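Local coordinates for protein spermidine synthase (Corynebacterium glutamicum ATCC 13032, PDB 3GJY) that probably transfers an aminopropyl group from decarboxylated S-adenosylmethionine to putrescine, making spermidine in polyamine biosynthesis, at residues Val225-Pro229 with Val269-Tyr273; Arg72-Thr76 with Ile260-Leu264; Val119-Ala123 with Val145-Val151; Phe155-Asp161 with Cys186-Pro192; Tyr31-Glu37 with Leu47-Asn51. All blocks are in the same frame, centred on the assembly; numbering follows the deposited sequence. Where two conformers were deposited one is given.

Contact 1: Val225-Pro229 with Val269-Tyr273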
# COMPACT_ATOMS: atom_id res chain seq x y z
N VAL A 225 2.92 11.00 6.91
CA VAL A 225 3.04 10.74 5.48
C VAL A 225 4.48 10.60 5.01
O VAL A 225 5.43 11.06 5.66
CB VAL A 225 2.26 11.80 4.60
CG1 VAL A 225 0.77 11.93 4.92
CG2 VAL A 225 2.95 13.08 4.55
N ILE A 226 4.63 9.92 3.88
CA ILE A 226 5.87 9.93 3.11
C ILE A 226 5.56 10.39 1.71
O ILE A 226 4.71 9.84 1.02
CB ILE A 226 6.54 8.55 3.10
CG1 ILE A 226 7.07 8.18 4.50
CG2 ILE A 226 7.74 8.57 2.11
CD1 ILE A 226 7.35 6.72 4.67
N ALA A 227 6.22 11.48 1.29
CA ALA A 227 5.78 12.20 0.11
C ALA A 227 6.86 12.39 -0.91
O ALA A 227 8.04 12.53 -0.56
CB ALA A 227 5.23 13.59 0.51
N ASP A 228 6.40 12.41 -2.17
CA ASP A 228 7.22 12.75 -3.32
C ASP A 228 7.26 14.27 -3.45
O ASP A 228 6.25 14.88 -3.75
CB ASP A 228 6.63 12.20 -4.61
CG ASP A 228 7.54 12.44 -5.79
OD1 ASP A 228 7.73 11.50 -6.57
OD2 ASP A 228 8.06 13.56 -5.93
N PRO A 229 8.43 14.85 -3.24
CA PRO A 229 8.55 16.32 -3.20
C PRO A 229 8.19 17.09 -4.50
O PRO A 229 7.52 18.10 -4.41
CB PRO A 229 10.02 16.53 -2.78
CG PRO A 229 10.34 15.30 -2.00
CD PRO A 229 9.67 14.18 -2.80
N VAL A 269 14.17 8.61 -6.43
CA VAL A 269 13.48 9.85 -6.15
C VAL A 269 13.60 10.08 -4.65
O VAL A 269 13.04 9.31 -3.87
CB VAL A 269 11.98 9.75 -6.54
CG1 VAL A 269 11.20 10.97 -6.03
CG2 VAL A 269 11.85 9.61 -8.05
N PRO A 270 14.37 11.09 -4.22
CA PRO A 270 14.51 11.27 -2.77
C PRO A 270 13.19 11.73 -2.16
O PRO A 270 12.56 12.64 -2.66
CB PRO A 270 15.58 12.37 -2.64
CG PRO A 270 15.52 13.08 -3.94
CD PRO A 270 15.24 12.01 -4.96
N ALA A 271 12.75 11.06 -1.12
CA ALA A 271 11.44 11.40 -0.55
C ALA A 271 11.58 12.01 0.83
O ALA A 271 12.67 12.04 1.39
CB ALA A 271 10.56 10.17 -0.47
N GLN A 272 10.46 12.49 1.37
CA GLN A 272 10.43 13.20 2.65
C GLN A 272 9.40 12.52 3.57
O GLN A 272 8.29 12.19 3.15
CB GLN A 272 10.01 14.66 2.44
CG GLN A 272 11.05 15.46 1.62
CD GLN A 272 10.57 16.80 1.09
OE1 GLN A 272 9.40 17.17 1.19
NE2 GLN A 272 11.50 17.53 0.47
N TYR A 273 9.79 12.33 4.83
CA TYR A 273 8.89 11.91 5.89
C TYR A 273 8.31 13.16 6.55
O TYR A 273 9.04 14.10 6.89
CB TYR A 273 9.66 11.11 6.95
CG TYR A 273 8.84 10.78 8.18
CD1 TYR A 273 7.80 9.84 8.12
CD2 TYR A 273 9.07 11.42 9.41
CE1 TYR A 273 7.05 9.54 9.23
CE2 TYR A 273 8.31 11.11 10.54
CZ TYR A 273 7.29 10.17 10.45
OH TYR A 273 6.53 9.84 11.54

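Contact 2: Arg72-Thr76 with Ile260-Leu264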
# COMPACT_ATOMS: atom_id res chain seq x y z
N ARG A 72 9.22 1.14 -2.05
CA ARG A 72 10.33 1.39 -1.13
C ARG A 72 9.85 2.25 0.05
O ARG A 72 10.30 2.04 1.20
CB ARG A 72 11.47 2.11 -1.85
CG ARG A 72 12.05 1.27 -2.97
CD ARG A 72 13.09 2.06 -3.75
NE ARG A 72 14.30 2.31 -2.98
CZ ARG A 72 15.37 1.52 -3.00
NH1 ARG A 72 15.39 0.40 -3.73
NH2 ARG A 72 16.42 1.83 -2.28
N TRP A 73 9.00 3.24 -0.24
CA TRP A 73 8.51 4.14 0.83
C TRP A 73 7.62 3.41 1.81
O TRP A 73 7.74 3.60 3.03
CB TRP A 73 7.81 5.36 0.23
CG TRP A 73 8.68 6.12 -0.74
CD1 TRP A 73 10.04 6.05 -0.88
CD2 TRP A 73 8.23 7.07 -1.68
NE1 TRP A 73 10.47 6.87 -1.89
CE2 TRP A 73 9.37 7.53 -2.39
CE3 TRP A 73 6.97 7.59 -2.00
CZ2 TRP A 73 9.28 8.47 -3.43
CZ3 TRP A 73 6.89 8.57 -3.04
CH2 TRP A 73 8.04 8.98 -3.72
N ILE A 74 6.71 2.58 1.29
CA ILE A 74 5.88 1.73 2.17
C ILE A 74 6.80 0.82 3.02
O ILE A 74 6.61 0.69 4.24
CB ILE A 74 4.87 0.89 1.38
CG1 ILE A 74 3.82 1.83 0.77
CG2 ILE A 74 4.21 -0.15 2.29
CD1 ILE A 74 2.93 1.13 -0.27
N ALA A 75 7.79 0.19 2.39
CA ALA A 75 8.71 -0.68 3.14
C ALA A 75 9.35 0.09 4.28
O ALA A 75 9.41 -0.39 5.41
CB ALA A 75 9.79 -1.24 2.22
N THR A 76 9.86 1.30 4.00
CA THR A 76 10.57 2.07 5.01
C THR A 76 9.62 2.48 6.15
O THR A 76 9.94 2.31 7.35
CB THR A 76 11.20 3.31 4.37
OG1 THR A 76 12.22 2.88 3.47
CG2 THR A 76 11.79 4.25 5.45
N ILE A 260 14.61 6.83 9.12
CA ILE A 260 13.66 6.74 8.02
C ILE A 260 14.15 7.61 6.87
O ILE A 260 14.16 7.18 5.71
CB ILE A 260 12.22 7.20 8.46
CG1 ILE A 260 11.53 6.12 9.30
CG2 ILE A 260 11.38 7.61 7.25
CD1 ILE A 260 10.32 6.65 10.10
N THR A 261 14.55 8.85 7.19
CA THR A 261 14.95 9.78 6.16
C THR A 261 16.12 9.25 5.35
O THR A 261 16.14 9.35 4.12
CB THR A 261 15.23 11.16 6.76
OG1 THR A 261 14.03 11.67 7.35
CG2 THR A 261 15.72 12.13 5.69
N ARG A 262 17.12 8.68 6.01
CA ARG A 262 18.28 8.16 5.29
C ARG A 262 17.85 7.09 4.31
O ARG A 262 18.34 7.05 3.18
CB ARG A 262 19.35 7.66 6.25
CG ARG A 262 19.93 8.81 7.08
CD ARG A 262 21.14 8.47 7.90
NE ARG A 262 20.96 7.29 8.72
CZ ARG A 262 20.54 7.32 9.98
NH1 ARG A 262 20.27 8.48 10.57
NH2 ARG A 262 20.39 6.18 10.65
N GLU A 263 16.89 6.23 4.70
CA GLU A 263 16.37 5.24 3.75
C GLU A 263 15.64 5.89 2.59
O GLU A 263 15.78 5.47 1.44
CB GLU A 263 15.44 4.24 4.44
CG GLU A 263 16.12 3.42 5.52
CD GLU A 263 15.26 2.28 6.03
OE1 GLU A 263 14.09 2.15 5.63
OE2 GLU A 263 15.76 1.51 6.86
N LEU A 264 14.84 6.91 2.88
CA LEU A 264 14.07 7.60 1.84
C LEU A 264 14.92 8.35 0.83
O LEU A 264 14.45 8.68 -0.27
CB LEU A 264 13.07 8.59 2.46
CG LEU A 264 11.98 8.00 3.33
CD1 LEU A 264 11.09 9.14 3.85
CD2 LEU A 264 11.15 6.91 2.61
O HOH W 1 13.86 4.66 -1.29
O HOH W 2 16.66 3.19 0.13
O HOH W 3 13.43 7.04 -2.45
O HOH W 4 12.58 1.59 8.14
O HOH W 5 12.82 4.17 1.09

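Contact 3: Val119-Ala123 with Val145-Val151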
# COMPACT_ATOMS: atom_id res chain seq x y z
N VAL A 119 -5.65 -9.47 -0.97
CA VAL A 119 -6.99 -9.50 -1.55
C VAL A 119 -6.89 -8.90 -2.94
O VAL A 119 -6.62 -7.68 -3.10
CB VAL A 119 -8.02 -8.72 -0.71
CG1 VAL A 119 -9.43 -8.84 -1.36
CG2 VAL A 119 -8.00 -9.19 0.75
N GLU A 120 -7.05 -9.76 -3.94
CA GLU A 120 -6.86 -9.37 -5.34
C GLU A 120 -8.17 -9.59 -6.11
O GLU A 120 -8.73 -10.69 -6.06
CB GLU A 120 -5.73 -10.24 -5.94
CG GLU A 120 -5.63 -10.16 -7.47
CD GLU A 120 -5.50 -8.71 -7.95
OE1 GLU A 120 -4.78 -7.91 -7.30
OE2 GLU A 120 -6.12 -8.37 -8.96
N LEU A 121 -8.58 -8.59 -6.88
CA LEU A 121 -9.80 -8.64 -7.68
C LEU A 121 -9.76 -9.68 -8.82
O LEU A 121 -10.76 -10.36 -9.12
CB LEU A 121 -10.03 -7.23 -8.25
CG LEU A 121 -11.26 -7.04 -9.13
CD1 LEU A 121 -12.55 -7.21 -8.31
CD2 LEU A 121 -11.18 -5.69 -9.85
N ASP A 122 -8.60 -9.80 -9.45
CA ASP A 122 -8.45 -10.44 -10.74
C ASP A 122 -7.94 -11.87 -10.55
O ASP A 122 -6.78 -12.08 -10.17
CB ASP A 122 -7.52 -9.58 -11.61
CG ASP A 122 -7.48 -10.03 -13.06
OD1 ASP A 122 -7.44 -11.26 -13.31
OD2 ASP A 122 -7.47 -9.14 -13.93
N ALA A 123 -8.81 -12.86 -10.82
CA ALA A 123 -8.45 -14.27 -10.61
C ALA A 123 -7.20 -14.69 -11.42
O ALA A 123 -6.38 -15.48 -10.94
CB ALA A 123 -9.65 -15.18 -10.96
N VAL A 145 -9.16 -14.10 -3.71
CA VAL A 145 -9.71 -13.42 -4.88
C VAL A 145 -11.09 -12.92 -4.46
O VAL A 145 -12.02 -13.73 -4.22
CB VAL A 145 -9.79 -14.33 -6.09
CG1 VAL A 145 -10.46 -13.59 -7.25
CG2 VAL A 145 -8.38 -14.77 -6.46
N ASP A 146 -11.20 -11.60 -4.28
CA ASP A 146 -12.41 -11.00 -3.72
C ASP A 146 -12.39 -9.50 -3.94
O ASP A 146 -11.36 -8.96 -4.34
CB ASP A 146 -12.46 -11.28 -2.21
CG ASP A 146 -13.86 -11.57 -1.70
OD1 ASP A 146 -14.83 -10.98 -2.20
OD2 ASP A 146 -13.98 -12.41 -0.78
N ASP A 147 -13.53 -8.85 -3.65
CA ASP A 147 -13.57 -7.39 -3.64
C ASP A 147 -13.03 -6.90 -2.30
O ASP A 147 -13.53 -7.24 -1.24
CB ASP A 147 -14.97 -6.83 -3.91
CG ASP A 147 -15.14 -5.40 -3.39
OD1 ASP A 147 -14.24 -4.53 -3.54
OD2 ASP A 147 -16.21 -5.14 -2.80
N ALA A 148 -11.97 -6.12 -2.37
CA ALA A 148 -11.31 -5.63 -1.17
C ALA A 148 -12.19 -4.78 -0.25
O ALA A 148 -11.99 -4.80 0.99
CB ALA A 148 -10.02 -4.89 -1.53
N ARG A 149 -13.08 -3.97 -0.81
CA ARG A 149 -13.97 -3.17 0.04
C ARG A 149 -14.89 -4.10 0.83
O ARG A 149 -15.07 -3.91 2.04
CB ARG A 149 -14.83 -2.21 -0.79
CG ARG A 149 -15.90 -1.52 0.02
CD ARG A 149 -15.43 -0.61 1.20
NE ARG A 149 -16.60 -0.28 2.02
CZ ARG A 149 -17.10 0.93 2.25
NH1 ARG A 149 -16.54 2.03 1.74
NH2 ARG A 149 -18.22 1.02 2.96
N MSE A 150 -15.42 -5.13 0.17
CA MSE A 150 -16.28 -6.06 0.89
C MSE A 150 -15.51 -6.83 1.95
O MSE A 150 -16.02 -7.06 3.05
CB MSE A 150 -17.05 -6.98 -0.06
CG MSE A 150 -18.01 -6.22 -0.92
SE MSE A 150 -19.42 -5.43 0.17
CE MSE A 150 -20.35 -7.08 0.58
N VAL A 151 -14.27 -7.21 1.65
CA VAL A 151 -13.48 -7.93 2.66
C VAL A 151 -13.27 -7.00 3.88
O VAL A 151 -13.41 -7.46 5.02
CB VAL A 151 -12.15 -8.42 2.06
CG1 VAL A 151 -11.21 -8.95 3.16
CG2 VAL A 151 -12.43 -9.53 1.05

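Contact 4: Phe155-Asp161 with Cys186-Pro192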
# COMPACT_ATOMS: atom_id res chain seq x y z
N PHE A 155 -14.15 -7.38 8.20
CA PHE A 155 -13.10 -7.53 9.21
C PHE A 155 -13.75 -7.68 10.59
O PHE A 155 -14.62 -6.88 10.96
CB PHE A 155 -12.21 -6.28 9.28
CG PHE A 155 -11.24 -6.07 8.13
CD1 PHE A 155 -10.79 -7.11 7.32
CD2 PHE A 155 -10.74 -4.79 7.91
CE1 PHE A 155 -9.87 -6.86 6.28
CE2 PHE A 155 -9.83 -4.54 6.90
CZ PHE A 155 -9.40 -5.57 6.08
N THR A 156 -13.26 -8.64 11.36
CA THR A 156 -13.63 -8.74 12.78
C THR A 156 -12.56 -8.04 13.65
O THR A 156 -11.45 -7.71 13.18
CB THR A 156 -13.78 -10.21 13.19
OG1 THR A 156 -12.54 -10.88 12.97
CG2 THR A 156 -14.86 -10.91 12.39
N PRO A 157 -12.87 -7.78 14.92
CA PRO A 157 -11.91 -7.01 15.71
C PRO A 157 -10.56 -7.64 15.91
O PRO A 157 -10.43 -8.84 16.15
CB PRO A 157 -12.63 -6.85 17.05
CG PRO A 157 -14.05 -6.89 16.69
CD PRO A 157 -14.14 -7.97 15.64
N ALA A 158 -9.52 -6.81 15.78
CA ALA A 158 -8.15 -7.23 16.10
C ALA A 158 -7.76 -8.51 15.36
O ALA A 158 -7.13 -9.42 15.91
CB ALA A 158 -7.99 -7.40 17.61
N SER A 159 -8.12 -8.53 14.08
CA SER A 159 -7.85 -9.67 13.19
C SER A 159 -6.60 -9.53 12.33
O SER A 159 -6.22 -10.47 11.64
CB SER A 159 -9.10 -9.95 12.36
OG SER A 159 -9.51 -8.76 11.68
N ARG A 160 -5.98 -8.35 12.37
CA ARG A 160 -4.72 -8.11 11.60
C ARG A 160 -3.92 -6.99 12.27
O ARG A 160 -4.51 -6.18 12.98
CB ARG A 160 -5.03 -7.76 10.12
CG ARG A 160 -6.01 -6.59 9.97
CD ARG A 160 -7.07 -6.84 8.92
NE ARG A 160 -7.99 -7.90 9.25
CZ ARG A 160 -8.32 -8.97 8.50
NH1 ARG A 160 -9.23 -9.79 8.96
NH2 ARG A 160 -7.75 -9.26 7.33
N ASP A 161 -2.61 -6.92 12.00
CA ASP A 161 -1.76 -5.93 12.65
C ASP A 161 -1.45 -4.76 11.79
O ASP A 161 -1.20 -3.66 12.30
CB ASP A 161 -0.46 -6.61 13.08
CG ASP A 161 -0.75 -7.77 13.98
OD1 ASP A 161 -1.25 -7.55 15.10
OD2 ASP A 161 -0.54 -8.91 13.57
N CYS A 186 -11.44 -0.55 8.62
CA CYS A 186 -10.01 -0.84 8.83
C CYS A 186 -9.61 -0.72 10.28
O CYS A 186 -8.92 -1.58 10.80
CB CYS A 186 -9.14 0.08 7.95
SG CYS A 186 -9.27 -0.27 6.20
N HIS A 187 -10.11 0.33 10.95
CA HIS A 187 -9.80 0.51 12.37
C HIS A 187 -10.31 -0.65 13.24
O HIS A 187 -9.59 -1.17 14.09
CB HIS A 187 -10.31 1.87 12.84
CG HIS A 187 -9.90 2.20 14.23
ND1 HIS A 187 -10.55 1.73 15.35
CD2 HIS A 187 -8.84 2.92 14.68
CE1 HIS A 187 -9.92 2.15 16.43
NE2 HIS A 187 -8.88 2.88 16.05
N ARG A 188 -11.56 -1.08 12.99
CA ARG A 188 -12.07 -2.22 13.71
C ARG A 188 -11.21 -3.46 13.50
O ARG A 188 -10.92 -4.19 14.45
CB ARG A 188 -13.50 -2.53 13.27
CG ARG A 188 -14.12 -3.72 14.04
CD ARG A 188 -15.57 -3.99 13.57
NE ARG A 188 -15.55 -4.46 12.19
CZ ARG A 188 -15.91 -3.75 11.12
NH1 ARG A 188 -16.46 -2.54 11.22
NH2 ARG A 188 -15.74 -4.28 9.91
N GLY A 189 -10.80 -3.71 12.25
CA GLY A 189 -10.01 -4.93 12.00
C GLY A 189 -8.63 -4.90 12.61
O GLY A 189 -8.07 -5.95 12.85
N LEU A 190 -8.03 -3.72 12.79
CA LEU A 190 -6.68 -3.64 13.33
C LEU A 190 -6.61 -3.99 14.80
O LEU A 190 -7.47 -3.57 15.61
CB LEU A 190 -6.11 -2.23 13.11
CG LEU A 190 -5.68 -1.96 11.67
CD1 LEU A 190 -5.43 -0.45 11.48
CD2 LEU A 190 -4.44 -2.78 11.26
N ALA A 191 -5.56 -4.74 15.16
CA ALA A 191 -5.19 -4.86 16.57
C ALA A 191 -5.08 -3.45 17.18
O ALA A 191 -4.72 -2.51 16.49
CB ALA A 191 -3.83 -5.55 16.67
N PRO A 192 -5.35 -3.29 18.48
CA PRO A 192 -5.16 -1.98 19.09
C PRO A 192 -3.77 -1.43 18.78
O PRO A 192 -2.77 -2.13 18.96
CB PRO A 192 -5.34 -2.27 20.58
CG PRO A 192 -6.25 -3.47 20.63
CD PRO A 192 -5.82 -4.30 19.45
O HOH W 6 -9.71 -3.86 16.97

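Contact 5: Tyr31-Glu37 with Leu47-Asn51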
# COMPACT_ATOMS: atom_id res chain seq x y z
N TYR A 31 -9.87 -8.73 -15.37
CA TYR A 31 -10.20 -7.30 -15.33
C TYR A 31 -9.16 -6.44 -16.05
O TYR A 31 -9.35 -5.22 -16.18
CB TYR A 31 -10.31 -6.78 -13.90
CG TYR A 31 -11.57 -7.21 -13.19
CD1 TYR A 31 -12.71 -6.40 -13.21
CD2 TYR A 31 -11.61 -8.42 -12.48
CE1 TYR A 31 -13.86 -6.78 -12.53
CE2 TYR A 31 -12.75 -8.81 -11.81
CZ TYR A 31 -13.88 -7.98 -11.85
OH TYR A 31 -15.00 -8.34 -11.18
N SER A 32 -8.07 -7.03 -16.52
CA SER A 32 -6.98 -6.24 -17.10
C SER A 32 -6.18 -7.04 -18.07
O SER A 32 -6.13 -8.27 -17.97
CB SER A 32 -6.02 -5.76 -16.02
OG SER A 32 -5.21 -6.83 -15.58
N VAL A 33 -5.53 -6.36 -19.01
CA VAL A 33 -4.49 -7.02 -19.82
C VAL A 33 -3.18 -6.93 -19.06
O VAL A 33 -2.79 -5.86 -18.57
CB VAL A 33 -4.37 -6.49 -21.26
CG1 VAL A 33 -5.71 -6.58 -21.98
CG2 VAL A 33 -3.82 -5.07 -21.33
N ILE A 34 -2.50 -8.06 -18.95
CA ILE A 34 -1.27 -8.15 -18.15
C ILE A 34 -0.09 -8.38 -19.09
O ILE A 34 -0.10 -9.35 -19.85
CB ILE A 34 -1.37 -9.34 -17.16
CG1 ILE A 34 -2.61 -9.20 -16.26
CG2 ILE A 34 -0.10 -9.43 -16.31
CD1 ILE A 34 -3.13 -10.53 -15.73
N GLU A 35 0.93 -7.52 -19.01
CA GLU A 35 2.11 -7.68 -19.86
C GLU A 35 3.33 -7.96 -19.01
O GLU A 35 3.59 -7.28 -18.02
CB GLU A 35 2.36 -6.46 -20.75
CG GLU A 35 3.47 -6.67 -21.76
CD GLU A 35 2.96 -7.31 -23.01
OE1 GLU A 35 1.72 -7.33 -23.18
OE2 GLU A 35 3.80 -7.77 -23.82
N LEU A 36 4.07 -9.01 -19.39
CA LEU A 36 5.31 -9.36 -18.70
C LEU A 36 6.47 -9.10 -19.63
O LEU A 36 6.49 -9.62 -20.75
CB LEU A 36 5.28 -10.84 -18.30
CG LEU A 36 4.03 -11.32 -17.53
CD1 LEU A 36 4.19 -12.78 -17.16
CD2 LEU A 36 3.71 -10.47 -16.27
N GLU A 37 7.43 -8.30 -19.16
CA GLU A 37 8.62 -7.97 -19.97
C GLU A 37 9.89 -8.29 -19.18
O GLU A 37 10.04 -7.88 -18.02
CB GLU A 37 8.59 -6.48 -20.34
CG GLU A 37 7.49 -6.07 -21.28
CD GLU A 37 7.41 -4.56 -21.43
OE1 GLU A 37 6.74 -3.92 -20.61
OE2 GLU A 37 8.04 -4.00 -22.37
N LEU A 47 9.32 -6.94 -15.45
CA LEU A 47 8.37 -5.84 -15.30
C LEU A 47 6.97 -6.37 -15.58
O LEU A 47 6.77 -7.06 -16.59
CB LEU A 47 8.70 -4.68 -16.26
CG LEU A 47 7.81 -3.44 -16.08
CD1 LEU A 47 7.99 -2.68 -14.74
CD2 LEU A 47 7.97 -2.44 -17.24
N ILE A 48 6.04 -6.08 -14.67
CA ILE A 48 4.65 -6.50 -14.80
C ILE A 48 3.83 -5.24 -14.99
O ILE A 48 3.89 -4.35 -14.14
CB ILE A 48 4.17 -7.26 -13.54
CG1 ILE A 48 5.02 -8.52 -13.34
CG2 ILE A 48 2.67 -7.61 -13.66
CD1 ILE A 48 5.65 -8.68 -12.02
N SER A 49 3.11 -5.15 -16.12
CA SER A 49 2.22 -4.02 -16.42
C SER A 49 0.79 -4.49 -16.47
O SER A 49 0.51 -5.64 -16.83
CB SER A 49 2.55 -3.35 -17.76
OG SER A 49 3.89 -2.89 -17.71
N ILE A 50 -0.10 -3.59 -16.09
CA ILE A 50 -1.54 -3.88 -16.01
C ILE A 50 -2.26 -2.76 -16.76
O ILE A 50 -2.10 -1.56 -16.43
CB ILE A 50 -1.96 -3.95 -14.52
CG1 ILE A 50 -1.22 -5.08 -13.79
CG2 ILE A 50 -3.42 -4.24 -14.42
CD1 ILE A 50 -1.37 -5.09 -12.29
N ASN A 51 -3.01 -3.13 -17.79
CA ASN A 51 -3.65 -2.15 -18.66
C ASN A 51 -2.67 -1.09 -19.16
O ASN A 51 -3.01 0.10 -19.24
CB ASN A 51 -4.87 -1.52 -17.96
CG ASN A 51 -5.88 -2.54 -17.60
OD1 ASN A 51 -6.11 -3.48 -18.37
ND2 ASN A 51 -6.43 -2.44 -16.40
O HOH W 7 5.47 -4.94 -18.50

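Contact 1: Val225-Pro229 with Val269-Tyr273
Ala-227 and Gln-272 pair at the margin of the mixed sheet of an AdoMet-dependent methyltransferase fold, where the short strand 272-274 runs antiparallel to strand 222-227 and adds an outermost strand beyond the order 3-2-1-4-5-7-6. Two nearly straight backbone bonds secure them: Ala-227 N gives to Gln-272 O (2.9 Å) and Gln-272 N gives back to Ala-227 O (3.1 Å). Ile-226 and Tyr-273 form the adjoining non-hydrogen-bonded pair, on the sheet face covered by helices 69-85 and 255-264. With CG anti to the backbone N (chi1 173°), the tyrosine ring turns an edge to the isoleucine, and Ile-226 CG1 lies near the ring plane, 4.0 Å from Tyr-273 CD1. The phenol OH is bonded to Phe-250 O. The other isoleucine branch, Ile-226 CG2, meets Ala-271 CB at 4.1 Å, and Trp-73 packs on both residues. Farther along the strands part. Asp-228 N-caps helix 229-232 and sends OD1 into a salt bridge with Arg-236; the same oxygen lies 3.6 Å from Val-269 CG1, the two side chains crossing at about a right angle. On the other face, beside Ala-227, the extended chain of Gln-272 reaches to Pro-229, with OE1 bonded to Lys-274 NZ. The face of its amide lies against Pro-229 CG, Gln-272 CD 3.4 Å from that atom.

Contact 2: Arg72-Thr76 with Ile260-Leu264
Helices 72-76 and 260-264 run antiparallel, their axes 10.0 Å apart and their directions differing by 163°, so that Thr-76 comes level with Ile-260 and Trp-73 with Leu-264. The apolar part is small. Leu-264 CD2 sits between two partners, 3.8 Å from Trp-73 CD1 and 3.9 Å from Thr-76 CG2, and the leucine crosses the indole at about a right angle. Thr-76 turns CG2 anti to its own N, which brings that methyl to Ile-260 CG2 at 3.8 Å and leaves OG1 on the side of Glu-263. In one of the two deposited conformers of Glu-263, OE1 lies 2.9 Å from Thr-76 OG1, the two side chains sliding past each other in opposite directions. Several waters bridge polar groups of the two helices. One molecule donates to Thr-76 OG1; another joins Arg-72 NH2 to Glu-263 O, 2.8 Å from each, while Arg-72 NH1 is bonded to Leu-66 O. A third accepts from Trp-73 NE1 in the plane of the indole (3.0 Å) and lies within bonding distance of Leu-264 O. Trp-73 and Leu-264 both rest on Ile-226 of strand 222-227. Helix 69-85, which precedes strand 92-96 of the mixed sheet, belongs to a helical layer on that sheet, as in the AdoMet-dependent methyltransferase fold; helix 255-264, near the C-terminal end, packs beside it and leads to the added edge strand 272-274.

Contact 3: Val119-Ala123 with Val145-Val151
Val-119 plugs the start of helix 148-153, and its CG1 carries the tight part of the contact. Being anti to the backbone N (chi1 -178°), this methyl reaches Ala-148 CA at 3.7 Å, Asp-146 O at 3.6 Å and Val-151 CG2 at 3.9 Å. Val-119 CG2 meets the other branch of Val-151, the two valines lying past each other in opposite directions. Leu-96 of the adjoining strand 92-96 packs on both Val-119 and Ala-148. Toward Val-145 the joint slackens. Asp-146 N reaches Glu-120 O at 3.2 Å through a bent bond, the donor standing 50° out of the carbonyl plane. Glu-120 O also receives the CA-H of Val-145, 3.1 Å from Val-145 CA. The exposed Val-145 offers CG1 to Ala-123 CB at 4.1 Å. Local bonds stiffen each side: Asp-122 N gives to Glu-120 OE2 (2.9 Å), and Asp-147 caps the helix by accepting from Arg-149 N. Asp-122 itself binds Glu-30 N and Tyr-31 N. Glu-120 lies near the C-terminal end of the second strand of the mixed sheet, where relatives of the fold commonly carry an acid that holds the ribose hydroxyls of the cofactor. A formate, probably from the crystallisation liquor, lies about 3 Å from its side chain, consistent with a pocket there. With a single bent backbone bond between the segments, their hold probably rests largely on valine packing.

Contact 4: Phe155-Asp161 with Cys186-Pro192
The Phe-155 ring has Arg-160 over one face, with NE 3.5 Å above the ring plane and offset toward the rim, and Cys-186 CA at its edge. Phe-155 CD1 in turn stands over the centre of the Arg-160 guanidinium, 3.3 Å above its plane. At that group's edge, NE and NH1 both grip Ser-159 OG, which itself donates to Thr-156 O at 2.7 Å; NH2 goes to Thr-94. The second guanidinium is engaged at its edge too: Arg-188 NE (2.9 Å) and NH2 (3.0 Å) converge on Phe-155 O, which lies in the guanidinium plane. A bend at chi3 (67°) curls the arginine back to this carbonyl. Gly-189 O is held from opposite faces of its plane by Ser-159 N at 2.9 Å and Arg-160 N at 3.2 Å. These bonds fasten the type II turn from Thr-156 to Ser-159 to the end of helix 180-189, and Ala-158 N adds a longer bond to Arg-188 O. Beyond the helix, Ala-191 N gives to Arg-160 O (2.8 Å) in a parallel bridge between Leu-190 and Arg-160. Asp-161 OD1 pairs with Arg-92, and Phe-155, Cys-186 and Leu-190 all pack on Ile-163, so helix 180-189 is seated against strand 160-165 beside strand 92-96.

Contact 5: Tyr31-Glu37 with Leu47-Asn51
Leu-47 N gives to Glu-37 O at 2.8 Å, an almost straight bond (175°) in the beta hairpin of strands 33-38 and 45-50. The hairpin forms the middle of the four-stranded antiparallel N-terminal sheet, consistent with the small beta domain that precedes the catalytic fold in spermidine synthases. The return bond, Glu-37 N to Leu-47 O, and the pair between Glu-35 and Ser-49 continue the antiparallel pairing, the strand axes 4.7 Å apart. Ile-34, Leu-36, Ile-48 and Ile-50 share one face. Leu-36 and Ile-48 lie side by side pointing the same way, Leu-36 CD2 touching Ile-48 CG1 at 3.8 Å, while Ile-34, Leu-36 and Ile-50 lean on helix 123-132 through Leu-128, Trp-132 and Leu-125. The face of Glu-35, Glu-37, Leu-47 and Ser-49 is more polar. A water lies on this face, 2.7 Å from Ser-49 OG, with Glu-37 OE1 and Glu-35 O also near it; Glu-35 OE1 has its own bond to Thr-26. The extended Glu-37 runs alongside Leu-47, its OE1 3.9 Å from Leu-47 CD2. At the other end Asn-51 adopts a left-handed backbone conformation (phi 50°) and still gives its N-H to Val-33 O. Its side chain folds back over Ser-32 as well, and Asn-51 OD1 accepts from Val-33 N at 3.0 Å, the donor tilted from the amide plane.

From the N terminus, contact 5 closes first, the short hairpin loop of the N-terminal sheet. Contact 2 then opens at 72-76 and waits until 260-264 to close, enclosing contact 3 and, after it, contact 4, two short loops in series that both reach the mixed sheet. Contact 1 opens inside that span, at 225-229, but closes beyond it at 269-273, so contacts 1 and 2 cross. They also touch: Ala-271 N lies 3.1 Å from Leu-264 O, a probable hydrogen bond, just where helix 255-264 leads toward strand 272-274. Contact 3 meets contact 5 through Asp-122 OD2 and Tyr-31 N, tying the small sheet to the large one, at whose opposite edge contact 1 lies.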